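Local coordinates for sensor protein (Geobacter sulfurreducens, PDB 3H7M), which forms the sensor domain, built like a periplasmic binding protein, of a membrane histidine kinase that probably uses ATP to phosphorylate a protein histidine, at residues Ala99-Arg104 with Ala162-Val167; Leu153-Gly158 with Leu178-Pro183; Ile95-Ile100 with Ile188-Tyr193; Lys119-Arg124 with Asp140-Pro145. All coordinates share one frame; numbering follows the deposited sequence.

Contact 1: Ala99-Arg104 with Ala162-Val167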
loop_
_atom_site.group_PDB
_atom_site.type_symbol
_atom_site.label_atom_id
_atom_site.label_comp_id
_atom_site.label_asym_id
_atom_site.label_seq_id
_atom_site.Cartn_x
_atom_site.Cartn_y
_atom_site.Cartn_z
ATOM N N ALA A 99 11.273 4.711 -1.429
ATOM C CA ALA A 99 12.297 5.442 -2.129
ATOM C C ALA A 99 12.199 6.899 -1.776
ATOM O O ALA A 99 11.163 7.368 -1.297
ATOM C CB ALA A 99 12.133 5.253 -3.615
ATOM N N ILE A 100 13.310 7.595 -1.949
ATOM C CA ILE A 100 13.316 9.020 -1.721
ATOM C C ILE A 100 13.238 9.641 -3.119
ATOM O O ILE A 100 13.999 9.300 -4.035
ATOM C CB ILE A 100 14.589 9.493 -1.021
ATOM C CG1 ILE A 100 14.621 8.962 0.416
ATOM C CG2 ILE A 100 14.634 11.021 -1.032
ATOM C CD1 ILE A 100 15.963 9.195 1.103
ATOM N N PHE A 101 12.288 10.541 -3.252
ATOM C CA PHE A 101 12.008 11.255 -4.486
ATOM C C PHE A 101 12.414 12.728 -4.323
ATOM O O PHE A 101 12.292 13.303 -3.228
ATOM C CB PHE A 101 10.498 11.172 -4.780
ATOM C CG PHE A 101 10.038 9.804 -5.206
ATOM C CD1 PHE A 101 10.103 9.420 -6.547
ATOM C CD2 PHE A 101 9.553 8.891 -4.270
ATOM C CE1 PHE A 101 9.695 8.158 -6.947
ATOM C CE2 PHE A 101 9.142 7.625 -4.670
ATOM C CZ PHE A 101 9.215 7.260 -6.012
ATOM N N ALA A 102 12.863 13.328 -5.420
ATOM C CA ALA A 102 13.271 14.731 -5.436
ATOM C C ALA A 102 13.117 15.311 -6.838
ATOM O O ALA A 102 13.060 14.560 -7.812
ATOM C CB ALA A 102 14.731 14.847 -5.010
ATOM N N ARG A 103 13.076 16.642 -6.940
ATOM C CA ARG A 103 13.008 17.290 -8.246
ATOM C C ARG A 103 14.401 17.085 -8.809
ATOM O O ARG A 103 15.357 17.018 -8.040
ATOM C CB ARG A 103 12.673 18.771 -8.111
ATOM C CG ARG A 103 11.301 19.016 -7.504
ATOM C CD ARG A 103 10.950 20.497 -7.444
ATOM N NE ARG A 103 11.921 21.229 -6.643
ATOM C CZ ARG A 103 11.905 21.305 -5.315
ATOM N NH1 ARG A 103 10.953 20.701 -4.607
ATOM N NH2 ARG A 103 12.858 21.986 -4.697
ATOM N N ARG A 104 14.504 16.933 -10.133
ATOM C CA ARG A 104 15.780 16.697 -10.823
ATOM C C ARG A 104 16.886 17.676 -10.491
ATOM O O ARG A 104 18.031 17.287 -10.258
ATOM C CB ARG A 104 15.590 16.718 -12.333
ATOM C CG ARG A 104 15.004 15.467 -12.876
ATOM C CD ARG A 104 14.912 15.498 -14.386
ATOM N NE ARG A 104 14.306 14.260 -14.855
ATOM C CZ ARG A 104 13.098 13.848 -14.483
ATOM N NH1 ARG A 104 12.380 14.585 -13.644
ATOM N NH2 ARG A 104 12.613 12.693 -14.927
ATOM N N ALA A 162 10.440 13.799 -0.759
ATOM C CA ALA A 162 9.254 13.027 -0.425
ATOM C C ALA A 162 9.718 11.592 -0.373
ATOM O O ALA A 162 10.616 11.193 -1.120
ATOM C CB ALA A 162 8.170 13.196 -1.477
ATOM N N VAL A 163 9.125 10.831 0.540
ATOM C CA VAL A 163 9.443 9.415 0.703
ATOM C C VAL A 163 8.135 8.640 0.557
ATOM O O VAL A 163 7.208 8.812 1.350
ATOM C CB VAL A 163 10.068 9.139 2.096
ATOM C CG1 VAL A 163 10.027 7.643 2.401
ATOM C CG2 VAL A 163 11.521 9.652 2.133
ATOM N N VAL A 164 8.039 7.812 -0.478
ATOM C CA VAL A 164 6.818 7.041 -0.686
ATOM C C VAL A 164 7.204 5.738 -1.318
ATOM O O VAL A 164 8.361 5.558 -1.712
ATOM C CB VAL A 164 5.807 7.759 -1.606
ATOM C CG1 VAL A 164 5.497 9.132 -1.080
ATOM C CG2 VAL A 164 6.356 7.847 -3.005
ATOM N N ALA A 165 6.242 4.824 -1.404
ATOM C CA ALA A 165 6.528 3.527 -1.979
ATOM C C ALA A 165 6.952 3.734 -3.416
ATOM O O ALA A 165 6.311 4.443 -4.195
ATOM C CB ALA A 165 5.310 2.630 -1.904
ATOM N N MET A 166 8.064 3.111 -3.743
ATOM C CA MET A 166 8.639 3.187 -5.054
ATOM C C MET A 166 7.677 2.994 -6.236
ATOM O O MET A 166 7.489 3.895 -7.073
ATOM C CB MET A 166 9.750 2.154 -5.136
ATOM C CG MET A 166 10.325 2.001 -6.498
ATOM S SD MET A 166 11.540 3.263 -6.782
ATOM C CE MET A 166 12.998 2.365 -6.169
ATOM N N VAL A 167 7.077 1.817 -6.316
ATOM C CA VAL A 167 6.222 1.518 -7.441
ATOM C C VAL A 167 5.075 2.499 -7.564
ATOM O O VAL A 167 4.853 3.091 -8.615
ATOM C CB VAL A 167 5.777 0.053 -7.377
ATOM C CG1 VAL A 167 4.701 -0.236 -8.423
ATOM C CG2 VAL A 167 7.013 -0.821 -7.626
#
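F101 and A162 meet as one hydrogen-bonded pair of an antiparallel ladder, A99 and V164 as the other, and I100 faces V163 in the non-hydrogen-bonded place between them. Four backbone bonds run across. The straightest goes from F101 N to A162 O, 2.8 Å long with 175° at the hydrogen, and A162 N returns to F101 O at 3.1 Å. The A99 and V164 pair is slacker: A99 N reaches V164 O at 3.0 Å, whereas V164 N lies 3.3 Å from A99 O. A99 O also takes the CA-H of V163, their heavy atoms 3.3 Å apart.

Apolar contacts gather on the face that carries A99, F101, A162 and V164. With CG anti to its own carbonyl carbon (chi1 -71°), the F101 ring reaches along the neighbouring strand, and its CE2 comes within 3.3 Å of V164 CG2, a snug and oblique approach. The carbonyl oxygens of V164 and M166 lie at the ring's edge, in its plane. L151 and L154 of helix 147-155 touch the same ring. An alanine in place of F101 is likely to open a gap beside V164 CG2 and leave those two leucines without their aromatic partner. Beyond the strand end, M166, with CG anti to its backbone N and the chain bent at chi2 (83°), brings SD to 3.8 Å from A99 CB. V163, modelled in two conformers, meets I100 on the other face less certainly.

The chemistry divides cleanly: backbone polar groups pair together while mostly buried hydrocarbon fills the faces, as befits an inner seam of the sheet.

Contact 2: Leu153-Gly158 with Leu178-Pro183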
loop_
_atom_site.group_PDB
_atom_site.type_symbol
_atom_site.label_atom_id
_atom_site.label_comp_id
_atom_site.label_asym_id
_atom_site.label_seq_id
_atom_site.Cartn_x
_atom_site.Cartn_y
_atom_site.Cartn_z
ATOM N N LEU A 153 3.303 17.923 -4.002
ATOM C CA LEU A 153 3.912 19.010 -3.241
ATOM C C LEU A 153 5.376 19.098 -3.604
ATOM O O LEU A 153 5.920 20.175 -3.800
ATOM C CB LEU A 153 3.779 18.766 -1.745
ATOM C CG LEU A 153 4.359 19.905 -0.900
ATOM C CD1 LEU A 153 3.450 21.108 -0.996
ATOM C CD2 LEU A 153 4.484 19.472 0.555
ATOM N N LEU A 154 6.027 17.956 -3.694
ATOM C CA LEU A 154 7.418 17.975 -4.073
ATOM C C LEU A 154 7.562 18.598 -5.470
ATOM O O LEU A 154 8.425 19.444 -5.714
ATOM C CB LEU A 154 7.934 16.558 -4.117
ATOM C CG LEU A 154 9.390 16.383 -4.509
ATOM C CD1 LEU A 154 10.306 16.959 -3.399
ATOM C CD2 LEU A 154 9.651 14.888 -4.713
ATOM N N ALA A 155 6.706 18.148 -6.385
ATOM C CA ALA A 155 6.728 18.592 -7.761
ATOM C C ALA A 155 6.509 20.093 -7.830
ATOM O O ALA A 155 7.126 20.790 -8.647
ATOM C CB ALA A 155 5.663 17.875 -8.546
ATOM N N ALA A 156 5.641 20.570 -6.946
ATOM C CA ALA A 156 5.289 21.973 -6.853
ATOM C C ALA A 156 6.284 22.824 -6.075
ATOM O O ALA A 156 5.991 23.981 -5.764
ATOM C CB ALA A 156 3.914 22.104 -6.214
ATOM N N GLY A 157 7.443 22.261 -5.754
ATOM C CA GLY A 157 8.435 22.998 -4.983
ATOM C C GLY A 157 7.911 23.374 -3.604
ATOM O O GLY A 157 8.385 24.327 -3.000
ATOM N N GLY A 158 6.926 22.618 -3.120
ATOM C CA GLY A 158 6.315 22.848 -1.819
ATOM C C GLY A 158 6.969 22.146 -0.626
ATOM O O GLY A 158 6.500 22.299 0.501
ATOM N N LEU A 178 4.183 14.193 -13.222
ATOM C CA LEU A 178 5.124 14.928 -12.377
ATOM C C LEU A 178 6.492 14.630 -12.943
ATOM O O LEU A 178 7.314 13.971 -12.301
ATOM C CB LEU A 178 5.043 14.404 -10.967
ATOM C CG LEU A 178 3.603 14.421 -10.484
ATOM C CD1 LEU A 178 3.582 13.969 -9.029
ATOM C CD2 LEU A 178 3.035 15.825 -10.626
ATOM N N THR A 179 6.748 15.144 -14.138
ATOM C CA THR A 179 7.990 14.825 -14.821
ATOM C C THR A 179 9.271 15.492 -14.368
ATOM O O THR A 179 10.316 15.285 -14.985
ATOM C CB THR A 179 7.823 14.978 -16.347
ATOM O OG1 THR A 179 7.567 16.353 -16.681
ATOM C CG2 THR A 179 6.659 14.118 -16.824
ATOM N N ASN A 180 9.210 16.282 -13.300
ATOM C CA ASN A 180 10.424 16.883 -12.764
ATOM C C ASN A 180 10.887 16.021 -11.571
ATOM O O ASN A 180 11.918 16.310 -10.963
ATOM C CB ASN A 180 10.172 18.344 -12.315
ATOM C CG ASN A 180 8.998 18.471 -11.378
ATOM O OD1 ASN A 180 8.041 17.711 -11.487
ATOM N ND2 ASN A 180 9.051 19.437 -10.453
ATOM N N LEU A 181 10.139 14.960 -11.242
ATOM C CA LEU A 181 10.517 14.089 -10.106
ATOM C C LEU A 181 11.326 12.872 -10.512
ATOM O O LEU A 181 11.077 12.267 -11.547
ATOM C CB LEU A 181 9.279 13.588 -9.334
ATOM C CG LEU A 181 8.303 14.652 -8.822
ATOM C CD1 LEU A 181 7.182 14.046 -8.042
ATOM C CD2 LEU A 181 9.070 15.647 -7.968
ATOM N N VAL A 182 12.310 12.523 -9.692
ATOM C CA VAL A 182 13.140 11.337 -9.924
ATOM C C VAL A 182 13.312 10.676 -8.579
ATOM O O VAL A 182 13.275 11.332 -7.532
ATOM C CB VAL A 182 14.575 11.655 -10.419
ATOM C CG1 VAL A 182 14.545 12.168 -11.830
ATOM C CG2 VAL A 182 15.234 12.672 -9.486
ATOM N N PRO A 183 13.459 9.359 -8.581
ATOM C CA PRO A 183 13.649 8.639 -7.319
ATOM C C PRO A 183 15.146 8.643 -7.110
ATOM O O PRO A 183 15.865 8.084 -7.935
ATOM C CB PRO A 183 13.136 7.241 -7.640
ATOM C CG PRO A 183 13.473 7.079 -9.119
ATOM C CD PRO A 183 13.137 8.445 -9.694
#
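L154 and A155, on the last turn of helix 147-155, pack against L178, N180 and L181, where a type I turn from L178 to L181 leads into strand 181-198. The helix ends here in a Schellman motif: G158 N bonds to L153 O and G157 N to L154 O, with G157 at positive phi as the C-prime residue.

The tight part faces inward. L154 has CG anti to its backbone N (chi1 180°), and this carries the branch out to L181, the two side chains crossing obliquely. Their CD2 methyls come to 3.4 Å, a close fit, and L181 CD2 is also 3.6 Å from L154 CG. The same methyl rests 3.8 Å from A155 CA, so it sits in the angle between two successive helix residues. L151, one turn back along the helix, touches both L178 and L181, while F101 of strand 87-103 lies against L154.

Toward solvent the fit relaxes. A155 CB meets L178 CD2 at 3.9 Å and the amide oxygen N180 OD1 at 3.8 Å; all three residues are partly exposed. Here the hold is polar. The helix end points carbonyl oxygens outward, and they are probably a little more negative for it. Two of them gain side-chain donors: R103 NH1 binds L154 O, and N180 serves A155. N180 ND2 lies 3.0 Å from A155 O, in the carbonyl plane and on a lone pair, the oxygen itself only 11° out of the asparagine's amide plane.

Contact 3: Ile95-Ile100 with Ile188-Tyr193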
loop_
_atom_site.group_PDB
_atom_site.type_symbol
_atom_site.label_atom_id
_atom_site.label_comp_id
_atom_site.label_asym_id
_atom_site.label_seq_id
_atom_site.Cartn_x
_atom_site.Cartn_y
_atom_site.Cartn_z
ATOM N N ILE A 95 6.161 -7.523 -1.760
ATOM C CA ILE A 95 7.105 -6.750 -0.956
ATOM C C ILE A 95 7.168 -5.332 -1.534
ATOM O O ILE A 95 7.448 -5.142 -2.716
ATOM C CB ILE A 95 8.513 -7.345 -1.007
ATOM C CG1 ILE A 95 8.470 -8.796 -0.537
ATOM C CG2 ILE A 95 9.442 -6.529 -0.125
ATOM C CD1 ILE A 95 7.920 -8.958 0.851
ATOM N N VAL A 96 6.900 -4.351 -0.688
ATOM C CA VAL A 96 6.900 -2.950 -1.080
ATOM C C VAL A 96 8.136 -2.175 -0.615
ATOM O O VAL A 96 8.322 -1.941 0.576
ATOM C CB VAL A 96 5.671 -2.238 -0.499
ATOM C CG1 VAL A 96 5.658 -0.774 -0.925
ATOM C CG2 VAL A 96 4.425 -2.932 -0.959
ATOM N N TYR A 97 8.980 -1.777 -1.552
ATOM C CA TYR A 97 10.168 -0.994 -1.225
ATOM C C TYR A 97 9.783 0.471 -1.213
ATOM O O TYR A 97 8.776 0.856 -1.795
ATOM C CB TYR A 97 11.234 -1.168 -2.284
ATOM C CG TYR A 97 12.055 -2.411 -2.155
ATOM C CD1 TYR A 97 13.084 -2.496 -1.215
ATOM C CD2 TYR A 97 11.856 -3.485 -3.016
ATOM C CE1 TYR A 97 13.906 -3.622 -1.147
ATOM C CE2 TYR A 97 12.668 -4.615 -2.955
ATOM C CZ TYR A 97 13.691 -4.675 -2.023
ATOM O OH TYR A 97 14.505 -5.780 -1.989
ATOM N N HIS A 98 10.574 1.289 -0.533
ATOM C CA HIS A 98 10.313 2.721 -0.520
ATOM C C HIS A 98 11.423 3.414 -1.270
ATOM O O HIS A 98 12.401 2.803 -1.698
ATOM C CB HIS A 98 10.272 3.292 0.882
ATOM C CG HIS A 98 9.003 3.018 1.609
ATOM N ND1 HIS A 98 8.734 1.804 2.199
ATOM C CD2 HIS A 98 7.926 3.803 1.842
ATOM C CE1 HIS A 98 7.542 1.853 2.769
ATOM N NE2 HIS A 98 7.031 3.055 2.567
ATOM N N ALA A 99 11.273 4.711 -1.429
ATOM C CA ALA A 99 12.297 5.442 -2.129
ATOM C C ALA A 99 12.199 6.899 -1.776
ATOM O O ALA A 99 11.163 7.368 -1.297
ATOM C CB ALA A 99 12.133 5.253 -3.615
ATOM N N ILE A 100 13.310 7.595 -1.949
ATOM C CA ILE A 100 13.316 9.020 -1.721
ATOM C C ILE A 100 13.238 9.641 -3.119
ATOM O O ILE A 100 13.999 9.300 -4.035
ATOM C CB ILE A 100 14.589 9.493 -1.021
ATOM C CG1 ILE A 100 14.621 8.962 0.416
ATOM C CG2 ILE A 100 14.634 11.021 -1.032
ATOM C CD1 ILE A 100 15.963 9.195 1.103
ATOM N N ILE A 188 15.150 1.331 -0.293
ATOM C CA ILE A 188 15.337 1.432 1.138
ATOM C C ILE A 188 14.023 1.109 1.850
ATOM O O ILE A 188 12.947 1.447 1.368
ATOM C CB ILE A 188 15.839 2.840 1.566
ATOM C CG1 ILE A 188 14.760 3.897 1.345
ATOM C CG2 ILE A 188 17.093 3.203 0.786
ATOM C CD1 ILE A 188 15.146 5.267 1.882
ATOM N N ALA A 189 14.131 0.416 2.982
ATOM C CA ALA A 189 12.990 0.025 3.827
ATOM C C ALA A 189 11.885 -0.839 3.196
ATOM O O ALA A 189 10.759 -0.370 3.066
ATOM C CB ALA A 189 12.359 1.283 4.459
ATOM N N ALA A 190 12.204 -2.088 2.843
ATOM C CA ALA A 190 11.233 -3.023 2.242
ATOM C C ALA A 190 10.112 -3.470 3.197
ATOM O O ALA A 190 10.346 -3.705 4.371
ATOM C CB ALA A 190 11.959 -4.246 1.699
ATOM N N GLN A 191 8.894 -3.600 2.684
ATOM C CA GLN A 191 7.757 -4.000 3.512
ATOM C C GLN A 191 7.059 -5.265 3.032
ATOM O O GLN A 191 7.047 -5.562 1.830
ATOM C CB GLN A 191 6.732 -2.873 3.562
ATOM C CG GLN A 191 7.292 -1.575 4.067
ATOM C CD GLN A 191 7.823 -1.716 5.466
ATOM O OE1 GLN A 191 7.069 -1.998 6.400
ATOM N NE2 GLN A 191 9.130 -1.534 5.624
ATOM N N ARG A 192 6.482 -6.011 3.975
ATOM C CA ARG A 192 5.750 -7.239 3.646
ATOM C C ARG A 192 4.314 -6.762 3.588
ATOM O O ARG A 192 3.761 -6.327 4.593
ATOM C CB ARG A 192 5.938 -8.286 4.741
ATOM C CG ARG A 192 7.391 -8.485 5.151
ATOM C CD ARG A 192 7.565 -9.731 6.002
ATOM N NE ARG A 192 7.773 -10.923 5.180
ATOM C CZ ARG A 192 7.498 -12.158 5.581
ATOM N NH1 ARG A 192 7.000 -12.357 6.794
ATOM N NH2 ARG A 192 7.716 -13.190 4.769
ATOM N N TYR A 193 3.718 -6.849 2.404
ATOM C CA TYR A 193 2.361 -6.330 2.143
ATOM C C TYR A 193 1.346 -7.435 1.782
ATOM O O TYR A 193 1.597 -8.270 0.895
ATOM C CB TYR A 193 2.509 -5.310 0.994
ATOM C CG TYR A 193 1.323 -4.470 0.624
ATOM C CD1 TYR A 193 1.065 -3.257 1.277
ATOM C CD2 TYR A 193 0.524 -4.823 -0.470
ATOM C CE1 TYR A 193 0.037 -2.410 0.836
ATOM C CE2 TYR A 193 -0.504 -3.976 -0.934
ATOM C CZ TYR A 193 -0.742 -2.784 -0.277
ATOM O OH TYR A 193 -1.784 -1.995 -0.718
#
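A189 O takes two side-chain donors: H98 ND1 donates to it at 3.1 Å from the opposite strand, and Q191 NE2 adds a weak bond at 3.2 Å from two residues along. The histidine bond is fairly straight (155° at the hydrogen), with the oxygen tilted a little from the ring plane. At the ring's edge CE1 meets Q191 CG, 3.7 Å away. Losing H98 to an alanine would probably cost A189 O the stronger of these two bonds and let the corner at A189 move more freely.

That corner coincides with a beta bulge. V96 pairs with Q191, V96 N to Q191 O at 2.8 Å and Q191 N to V96 O at 2.7 Å, but the next hydrogen-bonded pair is H98 with I188, one residue out of step. Along the bulge Y97 CE1 lies 3.5 Å from A190 CB, obliquely to the ring. V96 CG2, anti to its own carbonyl carbon, reaches Y193 CB at 3.6 Å.

Helix 127-133 lies against this site, I127 touching H98 and Q191, and M128 touching H98 and A189. Farther along, Y193 bonds through OH to N37 of helix 36-48. The two long strands, 87-103 and 181-198, thus run side by side between the two lobes, consistent with the hinge of type 2 periplasmic binding proteins.

Contact 4: Lys119-Arg124 with Asp140-Pro145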
loop_
_atom_site.group_PDB
_atom_site.type_symbol
_atom_site.label_atom_id
_atom_site.label_comp_id
_atom_site.label_asym_id
_atom_site.label_seq_id
_atom_site.Cartn_x
_atom_site.Cartn_y
_atom_site.Cartn_z
ATOM N N LYS A 119 12.738 19.517 4.597
ATOM C CA LYS A 119 11.288 19.390 4.600
ATOM C C LYS A 119 10.940 18.140 3.787
ATOM O O LYS A 119 11.410 17.972 2.661
ATOM C CB LYS A 119 10.671 20.654 4.005
ATOM C CG LYS A 119 9.209 20.829 4.329
ATOM C CD LYS A 119 8.615 22.035 3.609
ATOM C CE LYS A 119 7.181 22.285 4.072
ATOM N NZ LYS A 119 6.580 23.499 3.457
ATOM N N VAL A 120 10.121 17.266 4.366
ATOM C CA VAL A 120 9.775 16.000 3.732
ATOM C C VAL A 120 8.308 15.619 3.751
ATOM O O VAL A 120 7.676 15.611 4.813
ATOM C CB VAL A 120 10.522 14.872 4.399
ATOM C CG1 VAL A 120 10.104 13.552 3.795
ATOM C CG2 VAL A 120 12.020 15.108 4.271
ATOM N N ALA A 121 7.763 15.284 2.580
ATOM C CA ALA A 121 6.367 14.885 2.532
ATOM C C ALA A 121 6.253 13.363 2.526
ATOM O O ALA A 121 7.153 12.649 2.041
ATOM C CB ALA A 121 5.695 15.462 1.286
ATOM N N LEU A 122 5.153 12.857 3.069
ATOM C CA LEU A 122 4.942 11.416 3.070
ATOM C C LEU A 122 3.561 11.042 3.519
ATOM O O LEU A 122 2.842 11.840 4.123
ATOM C CB LEU A 122 5.998 10.688 3.900
ATOM C CG LEU A 122 6.219 11.064 5.357
ATOM C CD1 LEU A 122 4.961 10.783 6.184
ATOM C CD2 LEU A 122 7.397 10.242 5.866
ATOM N N HIS A 123 3.196 9.810 3.210
ATOM C CA HIS A 123 1.867 9.324 3.490
ATOM C C HIS A 123 1.470 9.343 4.948
ATOM O O HIS A 123 2.177 8.817 5.803
ATOM C CB HIS A 123 1.703 7.920 2.921
ATOM C CG HIS A 123 0.280 7.560 2.659
ATOM N ND1 HIS A 123 -0.106 6.309 2.234
ATOM C CD2 HIS A 123 -0.857 8.287 2.784
ATOM C CE1 HIS A 123 -1.422 6.281 2.112
ATOM N NE2 HIS A 123 -1.901 7.469 2.440
ATOM N N ARG A 124 0.315 9.948 5.202
ATOM C CA ARG A 124 -0.251 10.088 6.542
ATOM C C ARG A 124 -0.420 8.787 7.333
ATOM O O ARG A 124 -1.421 8.085 7.180
ATOM C CB ARG A 124 -1.606 10.781 6.443
ATOM C CG ARG A 124 -2.225 11.114 7.778
ATOM C CD ARG A 124 -1.229 11.868 8.615
ATOM N NE ARG A 124 -1.872 12.576 9.713
ATOM C CZ ARG A 124 -2.132 13.877 9.710
ATOM N NH1 ARG A 124 -1.801 14.624 8.663
ATOM N NH2 ARG A 124 -2.727 14.430 10.759
ATOM N N ASP A 140 10.276 18.257 10.882
ATOM C CA ASP A 140 10.577 18.576 9.498
ATOM C C ASP A 140 9.774 17.779 8.488
ATOM O O ASP A 140 10.290 17.495 7.407
ATOM C CB ASP A 140 12.055 18.320 9.220
ATOM C CG ASP A 140 12.942 19.437 9.697
ATOM O OD1 ASP A 140 14.166 19.206 9.813
ATOM O OD2 ASP A 140 12.423 20.547 9.940
ATOM N N LEU A 141 8.534 17.412 8.800
ATOM C CA LEU A 141 7.796 16.637 7.826
ATOM C C LEU A 141 6.300 16.891 7.693
ATOM O O LEU A 141 5.571 16.999 8.679
ATOM C CB LEU A 141 8.081 15.152 8.037
ATOM C CG LEU A 141 7.617 14.394 9.271
ATOM C CD1 LEU A 141 6.117 14.177 9.195
ATOM C CD2 LEU A 141 8.330 13.051 9.323
ATOM N N VAL A 142 5.860 16.983 6.437
ATOM C CA VAL A 142 4.470 17.253 6.083
ATOM C C VAL A 142 3.716 15.965 5.758
ATOM O O VAL A 142 4.205 15.109 5.019
ATOM C CB VAL A 142 4.426 18.235 4.876
ATOM C CG1 VAL A 142 5.339 17.730 3.789
ATOM C CG2 VAL A 142 3.000 18.401 4.357
ATOM N N LEU A 143 2.518 15.844 6.319
ATOM C CA LEU A 143 1.698 14.652 6.146
ATOM C C LEU A 143 0.600 14.826 5.124
ATOM O O LEU A 143 -0.199 15.756 5.207
ATOM C CB LEU A 143 1.063 14.255 7.485
ATOM C CG LEU A 143 2.011 14.223 8.683
ATOM C CD1 LEU A 143 1.248 13.797 9.933
ATOM C CD2 LEU A 143 3.165 13.271 8.386
ATOM N N THR A 144 0.524 13.889 4.189
ATOM C CA THR A 144 -0.482 13.973 3.146
ATOM C C THR A 144 -1.433 12.775 3.130
ATOM O O THR A 144 -1.062 11.652 3.485
ATOM C CB THR A 144 0.187 14.087 1.776
ATOM O OG1 THR A 144 0.534 12.780 1.311
ATOM C CG2 THR A 144 1.475 14.923 1.882
ATOM N N PRO A 145 -2.680 13.009 2.711
ATOM C CA PRO A 145 -3.741 12.004 2.621
ATOM C C PRO A 145 -3.375 10.855 1.683
ATOM O O PRO A 145 -3.831 9.729 1.859
ATOM C CB PRO A 145 -4.924 12.805 2.100
ATOM C CG PRO A 145 -4.633 14.201 2.567
ATOM C CD PRO A 145 -3.174 14.336 2.315
#
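V120 to H123 run parallel to L141 to T144, the short strand axes 31° apart and 4.5 Å at closest approach, with V120 and L122 each bonding to the residues that flank L141 and L143, as parallel strands require: V120 N to D140 O, V142 N to V120 O, L122 N to V142 O and T144 N to L122 O. R124 N prolongs the ladder past the strand end, bonding to T144 O at 2.8 Å. Helix 127-133 connects the strands, making a beta-alpha-beta unit.

Among the side chains, V142 CG1 sits between its own N and carbonyl carbon (chi1 50°) and presses on A121, 3.4 Å from CB. A150 of helix 147-155 covers A121 and T144 on this side. On the other face L122 and L143 lie side by side, L122 CD1 3.8 Å from L143 CD2, with H129 of helix 127-133 against both. R124 crosses L143 at about a right angle. Its bend at chi2 (52°) swings the guanidinium back over the leucine, putting L143 CD1 beneath one face, 3.4 Å from CZ and offset toward the rim. H123 turns the edge of its ring to the carbonyls of T144 and P145, and NE2 makes a weak bond to P145 O at 3.0 Å. W59 meets the same ring.

Backbone bonding therefore supplies most of the polar cohesion. The arginine's charge has hydrocarbon rather than a counter-ion under that face, and the contact of R124 with L143 is one of packing at the sheet's outer strand.

How the contacts relate
All four contacts lie in or against one mixed sheet. Across it run strands 181-198, 87-103, 161-165, 120-123 and 141-144: contact 3 joins 181-198 to 87-103, contact 1 joins 87-103 to 161-165, and contact 4 joins 120-123 to 141-144, while contact 2 seats the end of helix 147-155 against the start of strand 181-198. Contacts 1 and 3 share A99 and I100, their centres about 11 Å apart; contacts 1 and 2 lie about 9 Å apart, 3 and 4 about 17 Å. Along the chain contact 4 is nested inside the loop closed by contact 1. Contacts 1, 2 and 4 thus build one lobe, and contact 3 ties it to the strands leading into the other.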